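PDB 3BCI: disulfide bond protein A from Staphylococcus aureus, which probably acts as a thiol:disulfide oxidoreductase in oxidative protein folding, using a redox-active cysteine pair in a thioredoxin-type domain. Local coordinates for residues Leu72-Lys77 and Asn118-Asp123; Gly64-His69 and Lys130-Ala135; Lys84-Ala89 and Asp104-Gln109; Gly58-Val63 and Glu96-Glu101. All blocks are in the same frame, centred on the assembly; numbering follows the deposited sequence.

Interaction 1: Leu72-Lys77 and Asn118-Asp123; sequences LMYAPK and NKIIKD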
loop_
_atom_site.group_PDB
_atom_site.type_symbol
_atom_site.label_atom_id
_atom_site.label_comp_id
_atom_site.label_asym_id
_atom_site.label_seq_id
_atom_site.Cartn_x
_atom_site.Cartn_y
_atom_site.Cartn_z
ATOM N N LEU A 72 -6.150 -0.143 6.388
ATOM C CA LEU A 72 -7.075 -0.114 5.265
ATOM C C LEU A 72 -8.474 -0.622 5.632
ATOM O O LEU A 72 -9.481 0.008 5.303
ATOM C CB LEU A 72 -6.519 -0.953 4.107
ATOM C CG LEU A 72 -7.479 -1.190 2.936
ATOM C CD1 LEU A 72 -7.842 0.149 2.298
ATOM C CD2 LEU A 72 -6.836 -2.124 1.910
ATOM N N MET A 73 -8.541 -1.756 6.321
ATOM C CA MET A 73 -9.840 -2.324 6.671
ATOM C C MET A 73 -10.601 -1.630 7.792
ATOM O O MET A 73 -11.826 -1.661 7.801
ATOM C CB MET A 73 -9.701 -3.812 7.005
ATOM C CG MET A 73 -8.780 -4.116 8.161
ATOM S SD MET A 73 -8.708 -5.894 8.504
ATOM C CE MET A 73 -8.119 -6.500 6.938
ATOM N N TYR A 74 -9.891 -1.005 8.730
ATOM C CA TYR A 74 -10.546 -0.333 9.851
ATOM C C TYR A 74 -10.599 1.191 9.763
ATOM O O TYR A 74 -11.398 1.829 10.445
ATOM C CB TYR A 74 -9.879 -0.741 11.164
ATOM C CG TYR A 74 -10.009 -2.211 11.471
ATOM C CD1 TYR A 74 -11.259 -2.827 11.484
ATOM C CD2 TYR A 74 -8.888 -2.989 11.760
ATOM C CE1 TYR A 74 -11.393 -4.180 11.777
ATOM C CE2 TYR A 74 -9.010 -4.344 12.057
ATOM C CZ TYR A 74 -10.268 -4.931 12.065
ATOM O OH TYR A 74 -10.402 -6.264 12.372
ATOM N N ALA A 75 -9.743 1.771 8.931
ATOM C CA ALA A 75 -9.720 3.217 8.762
ATOM C C ALA A 75 -9.380 3.540 7.315
ATOM O O ALA A 75 -8.375 4.198 7.029
ATOM C CB ALA A 75 -8.690 3.848 9.711
ATOM N N PRO A 76 -10.227 3.085 6.376
ATOM C CA PRO A 76 -10.011 3.322 4.946
ATOM C C PRO A 76 -9.745 4.766 4.540
ATOM O O PRO A 76 -8.922 5.022 3.657
ATOM C CB PRO A 76 -11.276 2.746 4.300
ATOM C CG PRO A 76 -12.307 2.834 5.401
ATOM C CD PRO A 76 -11.518 2.411 6.607
ATOM N N LYS A 77 -10.423 5.715 5.175
ATOM C CA LYS A 77 -10.225 7.117 4.820
ATOM C C LYS A 77 -8.859 7.659 5.257
ATOM O O LYS A 77 -8.486 8.778 4.905
ATOM C CB LYS A 77 -11.353 7.978 5.405
ATOM C CG LYS A 77 -12.736 7.590 4.886
ATOM C CD LYS A 77 -13.836 8.514 5.404
ATOM C CE LYS A 77 -14.313 9.477 4.325
ATOM N NZ LYS A 77 -15.384 10.389 4.821
ATOM N N ASN A 118 -6.525 1.209 18.787
ATOM C CA ASN A 118 -6.209 -0.027 19.506
ATOM C C ASN A 118 -6.596 -1.253 18.695
ATOM O O ASN A 118 -5.884 -2.257 18.695
ATOM C CB ASN A 118 -6.933 -0.083 20.860
ATOM C CG ASN A 118 -6.433 0.962 21.833
ATOM O OD1 ASN A 118 -5.305 1.432 21.719
ATOM N ND2 ASN A 118 -7.264 1.320 22.805
ATOM N N LYS A 119 -7.731 -1.166 18.012
ATOM C CA LYS A 119 -8.236 -2.269 17.195
ATOM C C LYS A 119 -7.280 -2.623 16.052
ATOM O O LYS A 119 -7.038 -3.795 15.767
ATOM C CB LYS A 119 -9.612 -1.896 16.639
ATOM C CG LYS A 119 -10.256 -2.941 15.748
ATOM C CD LYS A 119 -11.676 -2.525 15.377
ATOM C CE LYS A 119 -11.701 -1.163 14.689
ATOM N NZ LYS A 119 -13.092 -0.708 14.412
ATOM N N ILE A 120 -6.736 -1.599 15.404
ATOM C CA ILE A 120 -5.799 -1.789 14.300
ATOM C C ILE A 120 -4.490 -2.405 14.786
ATOM O O ILE A 120 -3.981 -3.360 14.191
ATOM C CB ILE A 120 -5.494 -0.438 13.617
ATOM C CG1 ILE A 120 -6.741 0.049 12.869
ATOM C CG2 ILE A 120 -4.283 -0.569 12.688
ATOM C CD1 ILE A 120 -6.638 1.483 12.363
ATOM N N ILE A 121 -3.958 -1.849 15.870
ATOM C CA ILE A 121 -2.702 -2.302 16.460
ATOM C C ILE A 121 -2.776 -3.763 16.895
ATOM O O ILE A 121 -1.847 -4.533 16.665
ATOM C CB ILE A 121 -2.324 -1.395 17.662
ATOM C CG1 ILE A 121 -2.005 0.014 17.152
ATOM C CG2 ILE A 121 -1.130 -1.947 18.404
ATOM C CD1 ILE A 121 -1.630 1.008 18.249
ATOM N N LYS A 122 -3.888 -4.154 17.506
ATOM C CA LYS A 122 -4.037 -5.535 17.946
ATOM C C LYS A 122 -4.266 -6.488 16.767
ATOM O O LYS A 122 -3.761 -7.609 16.754
ATOM C CB LYS A 122 -5.195 -5.634 18.946
ATOM C CG LYS A 122 -5.393 -7.019 19.566
ATOM C CD LYS A 122 -6.348 -7.873 18.757
ATOM C CE LYS A 122 -6.674 -9.166 19.487
ATOM N NZ LYS A 122 -7.667 -9.989 18.745
ATOM N N ASP A 123 -5.012 -6.037 15.763
ATOM C CA ASP A 123 -5.304 -6.888 14.617
ATOM C C ASP A 123 -4.076 -7.312 13.807
ATOM O O ASP A 123 -3.920 -8.491 13.501
ATOM C CB ASP A 123 -6.327 -6.202 13.700
ATOM C CG ASP A 123 -6.954 -7.165 12.692
ATOM O OD1 ASP A 123 -6.294 -7.527 11.695
ATOM O OD2 ASP A 123 -8.116 -7.569 12.908
HETATM O O HOH W 1 -13.373 0.627 11.840
#
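Y74 lays one face of its ring under the K119 chain and meets D123 at the ring edge; it is joined to the helix carrying them at both ends, through its hydroxyl and through its backbone carbonyl. On the covered face K119 CG stands 4.0 Å from the centroid of the Y74 ring, almost on the ring normal, a CH-pi contact, and K119 CE runs back toward the Y74 backbone, 3.6 Å from Y74 CD1. A bend in the K119 chain at chi3 (57°) turns the ammonium toward the backbone of Y74, where one water accepts from K119 NZ (2.9 Å) and donates to Y74 O (2.7 Å). M73 CG covers the opposite face of the ring near its rim. Y74 is the last helical residue of helix 61-74, and A75 breaks the helical backbone; the contact thus ties that C-terminal end to helix 114-125 within the helical domain inserted in the thioredoxin fold, as in other DsbA proteins. D123 reaches the ring edge with its carboxylate plane turned 73° from the ring. Y74 OH donates to D123 OD2 at 2.7 Å, approaching from above the carboxylate plane, while D123 OD1 is held by S131 of helix 130-144. I120, which also packs on A70, V71 and I107, sets CG1 against Y74 CB at 3.7 Å and extends CD1 to the methyl of A75.

Interaction 2: Gly64-His69 and Lys130-Ala135; sequences GSRASH and KSWKAA
Helix 64-69 and helix 130-135, meeting through R66, H69, S131 and A135, run at 124° with axes 8.0 Å apart, and the CA atoms of R66 and A135 come within 5.2 Å. Small side chains permit this closeness: S131 CB rests 3.5 Å from R66 O, and A135 CB sits between R66 CG and S65 OG. On one flank the R66 chain, extended from CG to NE, runs alongside W132 in the same direction and lays its guanidinium flat on the indole. The planes differ by 8°, and R66 CZ lies 3.5 Å from the centroid of the W132 six-membered ring, a cation-pi stack; R66 CD adds a CH-pi contact to the same ring. A chi1 of -171° swings the W132 indole away from its backbone N and alongside the arginine. At the guanidinium edge a water accepts from R66 NE at 2.8 Å and donates to W132 O. Further along, A134 CB presses on one face of the H69 imidazole, 3.8 Å from the centroid of the H69 ring, while H69 NE2 bonds to D138 on the next turn of helix 130-144. A second water accepts from S65 OG (2.7 Å) and donates to A135 O. Direct polar bonds between the two segments are absent: waters bridge the helices, the W132 face and the water on R66 NE together would fix the plane of the guanidinium, and D138 would be expected to favour a protonated H69.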
loop_
_atom_site.group_PDB
_atom_site.type_symbol
_atom_site.label_atom_id
_atom_site.label_comp_id
_atom_site.label_asym_id
_atom_site.label_seq_id
_atom_site.Cartn_x
_atom_site.Cartn_y
_atom_site.Cartn_z
ATOM N N GLY A 64 5.032 -4.894 8.079
ATOM C CA GLY A 64 4.572 -3.599 7.616
ATOM C C GLY A 64 3.306 -3.772 6.793
ATOM O O GLY A 64 2.380 -2.960 6.878
ATOM N N SER A 65 3.262 -4.841 6.003
ATOM C CA SER A 65 2.104 -5.125 5.163
ATOM C C SER A 65 0.870 -5.405 6.012
ATOM O O SER A 65 -0.221 -4.954 5.682
ATOM C CB SER A 65 2.378 -6.324 4.252
ATOM O OG SER A 65 1.266 -6.567 3.405
ATOM N N ARG A 66 1.035 -6.161 7.096
ATOM C CA ARG A 66 -0.089 -6.456 7.987
ATOM C C ARG A 66 -0.668 -5.168 8.589
ATOM O O ARG A 66 -1.876 -4.957 8.577
ATOM C CB ARG A 66 0.355 -7.377 9.127
ATOM C CG ARG A 66 0.735 -8.781 8.692
ATOM C CD ARG A 66 1.465 -9.506 9.812
ATOM N NE ARG A 66 1.962 -10.807 9.382
ATOM C CZ ARG A 66 3.004 -11.420 9.930
ATOM N NH1 ARG A 66 3.661 -10.850 10.931
ATOM N NH2 ARG A 66 3.390 -12.602 9.477
ATOM N N ALA A 67 0.199 -4.313 9.125
ATOM C CA ALA A 67 -0.251 -3.061 9.727
ATOM C C ALA A 67 -0.975 -2.230 8.677
ATOM O O ALA A 67 -2.013 -1.625 8.957
ATOM C CB ALA A 67 0.937 -2.282 10.287
ATOM N N SER A 68 -0.421 -2.211 7.468
ATOM C CA SER A 68 -1.004 -1.466 6.358
ATOM C C SER A 68 -2.414 -1.970 6.056
ATOM O O SER A 68 -3.348 -1.177 5.898
ATOM C CB SER A 68 -0.117 -1.612 5.114
ATOM O OG SER A 68 -0.640 -0.882 4.017
ATOM N N HIS A 69 -2.569 -3.290 5.975
ATOM C CA HIS A 69 -3.876 -3.881 5.700
ATOM C C HIS A 69 -4.859 -3.655 6.848
ATOM O O HIS A 69 -6.064 -3.530 6.623
ATOM C CB HIS A 69 -3.734 -5.377 5.403
ATOM C CG HIS A 69 -3.406 -5.673 3.973
ATOM N ND1 HIS A 69 -4.329 -5.547 2.958
ATOM C CD2 HIS A 69 -2.243 -6.039 3.380
ATOM C CE1 HIS A 69 -3.752 -5.822 1.801
ATOM N NE2 HIS A 69 -2.485 -6.123 2.030
ATOM N N LYS A 130 -7.663 -10.963 10.164
ATOM C CA LYS A 130 -7.979 -10.601 8.790
ATOM C C LYS A 130 -6.827 -9.855 8.109
ATOM O O LYS A 130 -6.564 -10.075 6.929
ATOM C CB LYS A 130 -9.260 -9.761 8.734
ATOM C CG LYS A 130 -10.526 -10.563 9.027
ATOM C CD LYS A 130 -11.786 -9.707 8.963
ATOM C CE LYS A 130 -11.852 -8.710 10.112
ATOM N NZ LYS A 130 -13.111 -7.916 10.079
ATOM N N SER A 131 -6.132 -8.984 8.838
ATOM C CA SER A 131 -5.029 -8.241 8.221
ATOM C C SER A 131 -3.843 -9.173 7.999
ATOM O O SER A 131 -3.053 -9.001 7.068
ATOM C CB SER A 131 -4.614 -7.044 9.093
ATOM O OG SER A 131 -4.068 -7.442 10.340
ATOM N N TRP A 132 -3.734 -10.176 8.859
ATOM C CA TRP A 132 -2.662 -11.150 8.761
ATOM C C TRP A 132 -2.844 -11.967 7.477
ATOM O O TRP A 132 -1.902 -12.172 6.709
ATOM C CB TRP A 132 -2.705 -12.064 9.988
ATOM C CG TRP A 132 -1.536 -12.962 10.121
ATOM C CD1 TRP A 132 -1.244 -14.057 9.357
ATOM C CD2 TRP A 132 -0.501 -12.865 11.100
ATOM N NE1 TRP A 132 -0.090 -14.653 9.809
ATOM C CE2 TRP A 132 0.383 -13.943 10.881
ATOM C CE3 TRP A 132 -0.241 -11.976 12.153
ATOM C CZ2 TRP A 132 1.518 -14.152 11.671
ATOM C CZ3 TRP A 132 0.884 -12.184 12.937
ATOM C CH2 TRP A 132 1.749 -13.267 12.695
ATOM N N LYS A 133 -4.070 -12.418 7.244
ATOM C CA LYS A 133 -4.370 -13.205 6.058
ATOM C C LYS A 133 -4.228 -12.375 4.795
ATOM O O LYS A 133 -3.721 -12.855 3.783
ATOM C CB LYS A 133 -5.778 -13.780 6.161
ATOM C CG LYS A 133 -5.873 -14.860 7.219
ATOM C CD LYS A 133 -7.264 -15.441 7.333
ATOM C CE LYS A 133 -7.239 -16.645 8.260
ATOM N NZ LYS A 133 -8.598 -17.193 8.511
ATOM N N ALA A 134 -4.666 -11.124 4.868
ATOM C CA ALA A 134 -4.579 -10.216 3.734
ATOM C C ALA A 134 -3.127 -10.020 3.310
ATOM O O ALA A 134 -2.818 -10.050 2.124
ATOM C CB ALA A 134 -5.212 -8.867 4.092
ATOM N N ALA A 135 -2.238 -9.834 4.281
ATOM C CA ALA A 135 -0.829 -9.627 3.973
ATOM C C ALA A 135 -0.268 -10.853 3.255
ATOM O O ALA A 135 0.474 -10.722 2.285
ATOM C CB ALA A 135 -0.041 -9.336 5.251
HETATM O O HOH W 2 2.027 -8.606 1.829
HETATM O O HOH W 3 0.866 -12.250 7.210
#

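Interaction 3: Lys84-Ala89 and Asp104-Gln109; sequences KQLFAA and DKHIKQ
H106 is the first residue of 104-109 to meet the other helix, inserting its imidazole between Q85, L86 and A89. CG lies anti to the carbonyl carbon (chi1 -82°), which carries the ring out toward helix 79-88. L86 CD1 covers one face, 4.3 Å from the centroid of the H106 ring in a CH-pi contact, and Q109 NE2, one turn on in the same segment, stands over the other. Around the edge, H106 CE1 comes 3.3 Å from Q85 O and 3.6 Å from A89 CB, placing CE1 against the last turn of helix 79-88 and the residue after it. H106 O accepts from a water at 2.8 Å that also donates to Q85 OE1. H106 and the following I107 also touch F82 of helix 79-88. Q109 comes next, its extended side chain meeting that of Q85 with the amide planes 30° apart; Q109 NE2 gives Q85 OE1 a weak, bent hydrogen bond of 3.3 Å. A further water joins Q85 NE2 to Q109 O, making the glutamine end of the contact a hydrated patch. The pair belongs to the helical insertion that distinguishes DsbA proteins from plain thioredoxins, here packing the C-terminal ends of helices 79-88 and 100-108 together.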
loop_
_atom_site.group_PDB
_atom_site.type_symbol
_atom_site.label_atom_id
_atom_site.label_comp_id
_atom_site.label_asym_id
_atom_site.label_seq_id
_atom_site.Cartn_x
_atom_site.Cartn_y
_atom_site.Cartn_z
ATOM N N LYS A 84 1.474 7.084 2.430
ATOM C CA LYS A 84 2.401 8.167 2.121
ATOM C C LYS A 84 3.404 8.370 3.249
ATOM O O LYS A 84 4.612 8.444 3.019
ATOM C CB LYS A 84 1.632 9.470 1.882
ATOM C CG LYS A 84 2.528 10.687 1.659
ATOM C CD LYS A 84 1.711 11.895 1.231
ATOM C CE LYS A 84 0.758 12.338 2.327
ATOM N NZ LYS A 84 -0.370 13.144 1.782
ATOM N N GLN A 85 2.891 8.459 4.473
ATOM C CA GLN A 85 3.730 8.668 5.644
ATOM C C GLN A 85 4.687 7.511 5.910
ATOM O O GLN A 85 5.799 7.724 6.398
ATOM C CB GLN A 85 2.855 8.930 6.876
ATOM C CG GLN A 85 2.195 10.310 6.871
ATOM C CD GLN A 85 1.196 10.499 8.006
ATOM O OE1 GLN A 85 1.465 10.142 9.155
ATOM N NE2 GLN A 85 0.041 11.080 7.688
ATOM N N LEU A 86 4.272 6.290 5.588
ATOM C CA LEU A 86 5.146 5.142 5.813
ATOM C C LEU A 86 6.287 5.130 4.789
ATOM O O LEU A 86 7.443 4.912 5.147
ATOM C CB LEU A 86 4.352 3.830 5.750
ATOM C CG LEU A 86 5.128 2.560 6.136
ATOM C CD1 LEU A 86 5.764 2.738 7.510
ATOM C CD2 LEU A 86 4.186 1.362 6.155
ATOM N N PHE A 87 5.969 5.364 3.518
ATOM C CA PHE A 87 7.007 5.401 2.493
ATOM C C PHE A 87 8.018 6.501 2.824
ATOM O O PHE A 87 9.219 6.338 2.602
ATOM C CB PHE A 87 6.401 5.669 1.109
ATOM C CG PHE A 87 6.016 4.429 0.362
ATOM C CD1 PHE A 87 4.703 4.230 -0.047
ATOM C CD2 PHE A 87 6.968 3.466 0.046
ATOM C CE1 PHE A 87 4.342 3.091 -0.760
ATOM C CE2 PHE A 87 6.618 2.319 -0.669
ATOM C CZ PHE A 87 5.302 2.131 -1.075
ATOM N N ALA A 88 7.528 7.610 3.371
ATOM C CA ALA A 88 8.386 8.742 3.730
ATOM C C ALA A 88 9.415 8.408 4.812
ATOM O O ALA A 88 10.447 9.068 4.917
ATOM C CB ALA A 88 7.527 9.926 4.181
ATOM N N ALA A 89 9.139 7.385 5.612
ATOM C CA ALA A 89 10.055 6.995 6.682
ATOM C C ALA A 89 10.997 5.873 6.266
ATOM O O ALA A 89 11.774 5.375 7.076
ATOM C CB ALA A 89 9.257 6.567 7.910
ATOM N N ASP A 104 3.463 1.103 15.158
ATOM C CA ASP A 104 2.484 1.601 16.122
ATOM C C ASP A 104 2.557 3.127 16.134
ATOM O O ASP A 104 1.534 3.813 16.180
ATOM C CB ASP A 104 2.759 1.049 17.528
ATOM C CG ASP A 104 2.422 -0.429 17.651
ATOM O OD1 ASP A 104 1.883 -1.006 16.686
ATOM O OD2 ASP A 104 2.691 -1.015 18.720
ATOM N N LYS A 105 3.774 3.654 16.074
ATOM C CA LYS A 105 3.975 5.097 16.063
ATOM C C LYS A 105 3.265 5.713 14.859
ATOM O O LYS A 105 2.619 6.755 14.964
ATOM C CB LYS A 105 5.472 5.414 16.004
ATOM C CG LYS A 105 5.802 6.897 15.900
ATOM C CD LYS A 105 7.302 7.144 16.049
ATOM C CE LYS A 105 8.102 6.570 14.888
ATOM N NZ LYS A 105 7.886 7.341 13.638
ATOM N N HIS A 106 3.380 5.066 13.708
ATOM C CA HIS A 106 2.732 5.585 12.510
ATOM C C HIS A 106 1.212 5.483 12.587
ATOM O O HIS A 106 0.495 6.373 12.125
ATOM C CB HIS A 106 3.274 4.863 11.279
ATOM C CG HIS A 106 4.572 5.426 10.790
ATOM N ND1 HIS A 106 4.724 5.953 9.527
ATOM C CD2 HIS A 106 5.760 5.599 11.418
ATOM C CE1 HIS A 106 5.951 6.429 9.396
ATOM N NE2 HIS A 106 6.599 6.227 10.527
ATOM N N ILE A 107 0.712 4.409 13.187
ATOM C CA ILE A 107 -0.729 4.249 13.324
ATOM C C ILE A 107 -1.274 5.362 14.224
ATOM O O ILE A 107 -2.314 5.955 13.939
ATOM C CB ILE A 107 -1.080 2.864 13.922
ATOM C CG1 ILE A 107 -0.676 1.765 12.930
ATOM C CG2 ILE A 107 -2.578 2.783 14.230
ATOM C CD1 ILE A 107 -0.730 0.354 13.495
ATOM N N LYS A 108 -0.561 5.661 15.305
ATOM C CA LYS A 108 -1.002 6.709 16.219
ATOM C C LYS A 108 -0.922 8.091 15.568
ATOM O O LYS A 108 -1.663 9.001 15.938
ATOM C CB LYS A 108 -0.170 6.674 17.507
ATOM C CG LYS A 108 -0.377 5.401 18.325
ATOM C CD LYS A 108 0.437 5.406 19.607
ATOM C CE LYS A 108 0.179 4.148 20.420
ATOM N NZ LYS A 108 1.009 4.120 21.657
ATOM N N GLN A 109 -0.027 8.246 14.595
ATOM C CA GLN A 109 0.116 9.523 13.893
ATOM C C GLN A 109 -1.115 9.837 13.052
ATOM O O GLN A 109 -1.281 10.964 12.586
ATOM C CB GLN A 109 1.346 9.514 12.979
ATOM C CG GLN A 109 2.671 9.654 13.700
ATOM C CD GLN A 109 3.861 9.494 12.768
ATOM O OE1 GLN A 109 5.010 9.540 13.203
ATOM N NE2 GLN A 109 3.591 9.304 11.481
HETATM O O HOH W 4 0.851 7.556 9.651
HETATM O O HOH W 5 -1.913 12.139 9.902
#

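Interaction 4: Gly58-Val63 and Glu96-Glu101; sequences GKDSIV and EWLTKE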
loop_
_atom_site.group_PDB
_atom_site.type_symbol
_atom_site.label_atom_id
_atom_site.label_comp_id
_atom_site.label_asym_id
_atom_site.label_seq_id
_atom_site.Cartn_x
_atom_site.Cartn_y
_atom_site.Cartn_z
ATOM N N GLY A 58 12.700 -8.539 3.166
ATOM C CA GLY A 58 13.071 -8.751 4.555
ATOM C C GLY A 58 11.922 -9.266 5.398
ATOM O O GLY A 58 10.759 -9.106 5.035
ATOM N N LYS A 59 12.246 -9.871 6.537
ATOM C CA LYS A 59 11.229 -10.428 7.420
ATOM C C LYS A 59 10.290 -9.380 8.002
ATOM O O LYS A 59 9.207 -9.714 8.468
ATOM C CB LYS A 59 11.888 -11.218 8.556
ATOM C CG LYS A 59 12.936 -10.438 9.319
ATOM C CD LYS A 59 13.618 -11.274 10.403
ATOM C CE LYS A 59 12.798 -11.365 11.688
ATOM N NZ LYS A 59 11.701 -12.371 11.637
ATOM N N ASP A 60 10.697 -8.115 7.971
ATOM C CA ASP A 60 9.858 -7.050 8.499
ATOM C C ASP A 60 8.888 -6.507 7.446
ATOM O O ASP A 60 7.957 -5.774 7.777
ATOM C CB ASP A 60 10.731 -5.920 9.055
ATOM C CG ASP A 60 11.662 -5.330 8.016
ATOM O OD1 ASP A 60 12.341 -6.103 7.303
ATOM O OD2 ASP A 60 11.724 -4.086 7.922
ATOM N N SER A 61 9.103 -6.870 6.184
ATOM C CA SER A 61 8.235 -6.419 5.096
ATOM C C SER A 61 6.796 -6.850 5.322
ATOM O O SER A 61 5.870 -6.057 5.173
ATOM C CB SER A 61 8.705 -6.980 3.746
ATOM O OG SER A 61 9.720 -6.177 3.170
ATOM N N ILE A 62 6.616 -8.114 5.685
ATOM C CA ILE A 62 5.289 -8.670 5.919
ATOM C C ILE A 62 4.612 -8.021 7.123
ATOM O O ILE A 62 3.385 -7.896 7.161
ATOM C CB ILE A 62 5.367 -10.207 6.132
ATOM C CG1 ILE A 62 3.972 -10.826 6.049
ATOM C CG2 ILE A 62 6.007 -10.518 7.483
ATOM C CD1 ILE A 62 3.337 -10.725 4.663
ATOM N N VAL A 63 5.407 -7.610 8.107
ATOM C CA VAL A 63 4.852 -6.979 9.298
ATOM C C VAL A 63 4.279 -5.626 8.894
ATOM O O VAL A 63 3.180 -5.256 9.310
ATOM C CB VAL A 63 5.925 -6.773 10.398
ATOM C CG1 VAL A 63 5.294 -6.123 11.618
ATOM C CG2 VAL A 63 6.540 -8.114 10.791
ATOM N N GLU A 96 15.893 -3.929 9.078
ATOM C CA GLU A 96 14.536 -4.370 9.369
ATOM C C GLU A 96 13.901 -3.205 10.123
ATOM O O GLU A 96 13.569 -3.318 11.302
ATOM C CB GLU A 96 14.547 -5.624 10.248
ATOM C CG GLU A 96 15.429 -6.743 9.723
ATOM C CD GLU A 96 15.288 -8.022 10.525
ATOM O OE1 GLU A 96 14.906 -7.944 11.712
ATOM O OE2 GLU A 96 15.569 -9.105 9.971
ATOM N N TRP A 97 13.748 -2.080 9.429
ATOM C CA TRP A 97 13.191 -0.876 10.026
ATOM C C TRP A 97 11.683 -0.894 10.275
ATOM O O TRP A 97 11.175 -0.060 11.025
ATOM C CB TRP A 97 13.549 0.350 9.179
ATOM C CG TRP A 97 12.993 0.329 7.780
ATOM C CD1 TRP A 97 13.530 -0.292 6.688
ATOM C CD2 TRP A 97 11.793 0.969 7.325
ATOM N NE1 TRP A 97 12.740 -0.076 5.581
ATOM C CE2 TRP A 97 11.667 0.693 5.946
ATOM C CE3 TRP A 97 10.810 1.746 7.953
ATOM C CZ2 TRP A 97 10.595 1.173 5.178
ATOM C CZ3 TRP A 97 9.746 2.223 7.192
ATOM C CH2 TRP A 97 9.648 1.932 5.817
ATOM N N LEU A 98 10.964 -1.827 9.651
ATOM C CA LEU A 98 9.517 -1.910 9.852
ATOM C C LEU A 98 9.198 -2.670 11.136
ATOM O O LEU A 98 8.610 -3.748 11.113
ATOM C CB LEU A 98 8.837 -2.585 8.653
ATOM C CG LEU A 98 8.755 -1.730 7.383
ATOM C CD1 LEU A 98 8.376 -2.596 6.192
ATOM C CD2 LEU A 98 7.732 -0.613 7.592
ATOM N N THR A 99 9.590 -2.082 12.260
ATOM C CA THR A 99 9.364 -2.672 13.572
ATOM C C THR A 99 7.956 -2.342 14.065
ATOM O O THR A 99 7.313 -1.422 13.565
ATOM C CB THR A 99 10.371 -2.120 14.591
ATOM O OG1 THR A 99 10.149 -0.714 14.762
ATOM C CG2 THR A 99 11.807 -2.336 14.098
ATOM N N LYS A 100 7.479 -3.093 15.049
ATOM C CA LYS A 100 6.154 -2.843 15.596
ATOM C C LYS A 100 6.138 -1.490 16.302
ATOM O O LYS A 100 5.106 -0.819 16.364
ATOM C CB LYS A 100 5.769 -3.960 16.560
ATOM C CG LYS A 100 5.620 -5.308 15.873
ATOM C CD LYS A 100 5.166 -6.386 16.838
ATOM C CE LYS A 100 5.066 -7.728 16.130
ATOM N NZ LYS A 100 4.717 -8.823 17.075
ATOM N N GLU A 101 7.292 -1.088 16.825
ATOM C CA GLU A 101 7.409 0.194 17.504
ATOM C C GLU A 101 7.147 1.311 16.503
ATOM O O GLU A 101 6.341 2.204 16.752
ATOM C CB GLU A 101 8.813 0.376 18.092
ATOM C CG GLU A 101 8.958 1.645 18.936
ATOM C CD GLU A 101 10.404 1.997 19.247
ATOM O OE1 GLU A 101 11.250 1.082 19.287
ATOM O OE2 GLU A 101 10.692 3.194 19.466
#
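D60 carries this contact, its side chain directed across at the backbone of E96, W97 and L98. A chi1 of 59° sets CG between the backbone N and the carbonyl carbon, the setting from which OD2 reaches L98 N. D60 CB packs against L98, 3.7 Å from L98 O and 3.9 Å from L98 CB. The next atom, D60 CG, lies 3.3 Å from E96 CA, the backbone of E96 passing beside the carboxylate. At the tip the two oxygens part. D60 OD1 faces the CA and CB of E96 and forms a salt bridge with K22, whereas D60 OD2 accepts from L98 N at 2.9 Å through its anti lone pair, in a nearly straight bond (160°). W97 N is also near, but at a poor angle for bonding. The aspartate thereby secures L98, the centre of an inverse gamma turn, just before T99 N-caps helix 100-108 by accepting from L102 N. L98 CD1 packs against the start of helix 61-74, 4.0 Å from S61 CA, and V63 packs on L98 O and the aliphatic chain of K100. S61 OG turns away to D20. Since K22 directly precedes C23 of the CxxC pair (C23 and C26, which can form the redox disulfide), the contact joins the entrance of the DsbA helical insertion to the loop leading into the thioredoxin-type site.

In the fold
Helix 61-74 is the common spine: interaction 4 uses its start, interaction 2 its middle and interaction 1 its C-terminal end, while interaction 3 joins the neighbouring helices 79-88 and 100-108. Interaction 2 lies closest to the chain centre, with none of its touching residues exposed; interaction 4 has the most exposed ones, three of eight. Interactions 1 and 2 meet at the D123-S131 pair, I120 and I121 pack on I107 to link interactions 1 and 3, and interactions 3 and 4 share packing of L86 on W97 and L98. Chemistry changes with place: an aromatic hydroxyl and a carboxylate in interaction 1, cation-pi stacking in interaction 2, a sandwiched imidazole beside hydrated amides in interaction 3, and a carboxylate holding a backbone turn in interaction 4.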